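PDB 6NYR: Crov588 from Cafeteriavirus, which is of unknown function but folds into a circular leucine-rich repeat solenoid composed largely of FNIP repeats. Local coordinates for residues E2-T5 / I10-F13; N15-N18 / K23-K26. All blocks are in the same frame, centred on the assembly; numbering follows the deposited sequence.

Overall arrangement
Both contacts lie in the N-terminal part of the circular solenoid and follow one another along the chain, with centres about 8 Å apart. Interaction 1 pairs the backbone of Thr5 and Thr12 in an antiparallel arrangement and adds apolar packing of Tyr4 on Leu11 and Phe13. Interaction 2 is smaller and purely aromatic, an edge-to-face pair between Phe17 and Tyr24 in the path from strand 10-12 to helix 25-28. Each joins a buried side to a more exposed one: Leu11, Phe13 and Phe17 are buried, whereas Tyr4, Tyr24 and Thr12 are partly exposed and Thr5 is exposed. Phe13 connects the two, since its ring meets Phe17 and packs against Tyr24.

Interaction 1. Residues E2-T5 / I10-F13; sequences EKYT and ILTF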
# COMPACT_ATOMS: atom_id res chain seq x y z
N GLU A 2 10.29 14.75 -16.85
CA GLU A 2 10.12 16.05 -17.52
C GLU A 2 9.25 15.78 -18.76
O GLU A 2 9.74 15.63 -19.89
CB GLU A 2 11.46 16.67 -17.91
CG GLU A 2 12.41 16.88 -16.74
CD GLU A 2 13.67 17.62 -17.16
OE1 GLU A 2 13.84 17.87 -18.37
OE2 GLU A 2 14.49 17.96 -16.28
N LYS A 3 7.93 15.71 -18.55
CA LYS A 3 7.00 15.33 -19.61
C LYS A 3 5.55 15.43 -19.15
O LYS A 3 5.29 15.80 -18.01
CB LYS A 3 7.33 13.89 -20.03
CG LYS A 3 7.00 13.46 -21.43
CD LYS A 3 7.54 12.02 -21.60
CE LYS A 3 7.02 11.11 -20.47
NZ LYS A 3 6.93 9.67 -20.81
N TYR A 4 4.60 15.12 -20.04
CA TYR A 4 3.23 14.80 -19.65
C TYR A 4 3.05 13.30 -19.92
O TYR A 4 3.82 12.69 -20.67
CB TYR A 4 2.17 15.64 -20.37
CG TYR A 4 1.90 15.28 -21.80
CD1 TYR A 4 1.06 14.22 -22.11
CD2 TYR A 4 2.45 16.02 -22.83
CE1 TYR A 4 0.80 13.88 -23.42
CE2 TYR A 4 2.19 15.69 -24.15
CZ TYR A 4 1.37 14.62 -24.43
OH TYR A 4 1.11 14.28 -25.74
N THR A 5 2.01 12.70 -19.32
CA THR A 5 1.76 11.28 -19.49
C THR A 5 0.28 10.94 -19.62
O THR A 5 -0.56 11.51 -18.92
CB THR A 5 2.34 10.48 -18.29
OG1 THR A 5 1.51 10.69 -17.14
CG2 THR A 5 3.76 10.94 -17.97
N ILE A 10 -7.13 9.41 -18.79
CA ILE A 10 -6.63 10.55 -18.04
C ILE A 10 -5.27 10.95 -18.59
O ILE A 10 -4.32 10.16 -18.62
CB ILE A 10 -6.54 10.23 -16.53
CG1 ILE A 10 -7.92 9.78 -16.03
CG2 ILE A 10 -6.03 11.43 -15.76
CD1 ILE A 10 -8.02 9.62 -14.52
N LEU A 11 -5.18 12.20 -19.05
CA LEU A 11 -3.91 12.85 -19.34
C LEU A 11 -3.47 13.66 -18.12
O LEU A 11 -4.24 14.48 -17.61
CB LEU A 11 -4.02 13.76 -20.56
CG LEU A 11 -2.76 14.53 -20.94
CD1 LEU A 11 -2.73 14.85 -22.43
CD2 LEU A 11 -2.64 15.82 -20.13
N THR A 12 -2.24 13.43 -17.67
CA THR A 12 -1.67 14.12 -16.52
C THR A 12 -0.45 14.89 -16.98
O THR A 12 0.51 14.30 -17.48
CB THR A 12 -1.29 13.12 -15.42
OG1 THR A 12 -2.42 12.31 -15.08
CG2 THR A 12 -0.80 13.85 -14.17
N PHE A 13 -0.47 16.21 -16.80
CA PHE A 13 0.71 17.01 -17.07
C PHE A 13 1.74 16.81 -15.96
O PHE A 13 1.46 16.23 -14.90
CB PHE A 13 0.35 18.49 -17.19
CG PHE A 13 -0.28 18.86 -18.50
CD1 PHE A 13 -1.65 18.75 -18.67
CD2 PHE A 13 0.49 19.32 -19.55
CE1 PHE A 13 -2.24 19.10 -19.87
CE2 PHE A 13 -0.10 19.66 -20.76
CZ PHE A 13 -1.46 19.55 -20.91
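The ring of Tyr4 lies obliquely against the end of Leu11, with CE1 of the tyrosine 3.8 Å from CD1 of the leucine and the adjoining CD1 of Tyr4 4.0 Å from Leu11 CG. The CD1-CE1 bond of the tyrosine thus runs past one methyl of the leucine, CD1, and its branch carbon CG, while the base of the same side chain serves a second neighbour: Tyr4 CB is 3.9 Å from Phe13 CA and 4.1 Å from CD2 of the Phe13 ring. Tyr4 CG stands between its own backbone N and carbonyl carbon (chi1 75°), which carries the ring over to Leu11 while CB stays beside Phe13. Ile27 of helix 25-28 touches both Tyr4 and Leu11. Next to this apolar patch the backbones form an antiparallel, hydrogen-bonded pair. Thr5 N donates to Thr12 O at 2.9 Å, and Thr12 N returns a nearly straight bond to Thr5 O at 2.8 Å (176° at the hydrogen). The pair belongs to the beta-hairpin of strands 5-7 and 10-12, through which the N-terminal strand runs against the direction of the parallel strands that follow around the leucine-rich repeat ring. On the far edge of strand 10-12, Leu11 and Phe13 make backbone hydrogen bonds to strand 35-37. The side chains of Thr5 and Thr12 lie alongside each other on one face, OG1 of Thr5 being 4.1 Å from CB of Thr12. The hydroxyl of Thr12 is hydrogen-bonded to Glu37, and the Phe13 ring lies almost parallel to that of Phe38.

Interaction 2. Residues N15-N18 / K23-K26; sequences NEFN and KYYK
Asn18 OD1 is gripped by the backbone N of Asn43 and by NE2 of Gln44, two bonds that probably help to hold the chain just after Phe17, whose ring meets Tyr24 across the contact. The two side chains approach from opposite directions and form an offset edge-to-face pair: the edge of Phe17 is directed toward the face of Tyr24, with planes at 89° and centroids 5.5 Å apart. CE1 of Phe17 is 3.8 Å from CZ of Tyr24, and CZ of Phe17 is 4.1 Å from CE1 of Tyr24. The offset brings the phenolic end rather than the ring centre to the phenylalanine. Tyr24 OH accordingly lies in the plane of the Phe17 ring, 3.3 Å from CE1 of Phe17. With CG of Phe17 opposite its backbone nitrogen (chi1 174°), the ring extends from the loop toward Tyr24. Phe17 also meets the ring of Phe13 and touches Phe42, which places the pair beside phenylalanines from this loop and from the loop after strand 35-37. The slightly positive C-H edge of Phe17 faces both the pi cloud and the hydroxyl oxygen of Tyr24, which suggests a weak electrostatic attraction in addition to dispersion.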
# COMPACT_ATOMS: atom_id res chain seq x y z
N ASN A 15 4.14 17.59 -12.81
CA ASN A 15 3.88 18.37 -11.61
C ASN A 15 4.63 19.69 -11.63
O ASN A 15 4.33 20.58 -10.82
CB ASN A 15 4.27 17.59 -10.36
CG ASN A 15 3.76 18.25 -9.09
OD1 ASN A 15 4.50 18.96 -8.41
ND2 ASN A 15 2.49 18.04 -8.77
N GLU A 16 5.57 19.84 -12.56
CA GLU A 16 6.33 21.08 -12.73
C GLU A 16 5.92 21.80 -14.01
O GLU A 16 6.51 22.84 -14.36
CB GLU A 16 7.83 20.77 -12.77
CG GLU A 16 8.33 19.99 -11.56
CD GLU A 16 8.34 20.82 -10.30
OE1 GLU A 16 8.83 21.97 -10.34
OE2 GLU A 16 7.86 20.32 -9.25
N PHE A 17 4.90 21.29 -14.71
CA PHE A 17 4.52 21.80 -16.02
C PHE A 17 3.79 23.12 -15.86
O PHE A 17 2.75 23.19 -15.20
CB PHE A 17 3.64 20.79 -16.75
CG PHE A 17 3.08 21.29 -18.07
CD1 PHE A 17 3.72 21.00 -19.26
CD2 PHE A 17 1.92 22.05 -18.10
CE1 PHE A 17 3.21 21.46 -20.46
CE2 PHE A 17 1.42 22.52 -19.30
CZ PHE A 17 2.06 22.22 -20.48
N ASN A 18 4.34 24.18 -16.45
CA ASN A 18 3.76 25.52 -16.41
C ASN A 18 4.09 26.18 -17.75
O ASN A 18 4.91 27.09 -17.85
CB ASN A 18 4.28 26.34 -15.23
CG ASN A 18 3.49 27.63 -15.04
OD1 ASN A 18 2.40 27.79 -15.60
ND2 ASN A 18 4.05 28.55 -14.26
N LYS A 23 -0.38 25.47 -28.03
CA LYS A 23 0.11 24.49 -28.99
C LYS A 23 -0.31 23.06 -28.67
O LYS A 23 0.02 22.15 -29.44
CB LYS A 23 1.64 24.57 -29.08
CG LYS A 23 2.20 24.30 -30.46
CD LYS A 23 3.70 24.05 -30.39
CE LYS A 23 4.28 23.74 -31.76
NZ LYS A 23 5.66 23.18 -31.65
N TYR A 24 -1.03 22.85 -27.57
CA TYR A 24 -1.41 21.51 -27.15
C TYR A 24 -2.80 21.10 -27.60
O TYR A 24 -3.23 19.98 -27.31
CB TYR A 24 -1.33 21.40 -25.62
CG TYR A 24 0.09 21.34 -25.10
CD1 TYR A 24 0.86 22.49 -24.99
CD2 TYR A 24 0.67 20.13 -24.73
CE1 TYR A 24 2.16 22.44 -24.53
CE2 TYR A 24 1.97 20.07 -24.27
CZ TYR A 24 2.71 21.23 -24.17
OH TYR A 24 4.00 21.18 -23.70
N TYR A 25 -3.52 21.98 -28.32
CA TYR A 25 -4.87 21.66 -28.75
C TYR A 25 -4.92 20.30 -29.44
O TYR A 25 -5.79 19.47 -29.15
CB TYR A 25 -5.39 22.76 -29.68
CG TYR A 25 -6.90 22.86 -29.72
CD1 TYR A 25 -7.65 22.02 -30.52
CD2 TYR A 25 -7.56 23.81 -28.95
CE1 TYR A 25 -9.03 22.11 -30.55
CE2 TYR A 25 -8.94 23.91 -28.98
CZ TYR A 25 -9.67 23.06 -29.78
OH TYR A 25 -11.04 23.16 -29.81
N LYS A 26 -3.99 20.06 -30.36
CA LYS A 26 -3.91 18.77 -31.03
C LYS A 26 -3.77 17.64 -30.02
O LYS A 26 -4.51 16.65 -30.07
CB LYS A 26 -2.76 18.77 -32.04
CG LYS A 26 -1.38 19.04 -31.44
CD LYS A 26 -0.28 18.91 -32.50
CE LYS A 26 -0.35 20.03 -33.54
NZ LYS A 26 -0.02 21.37 -32.97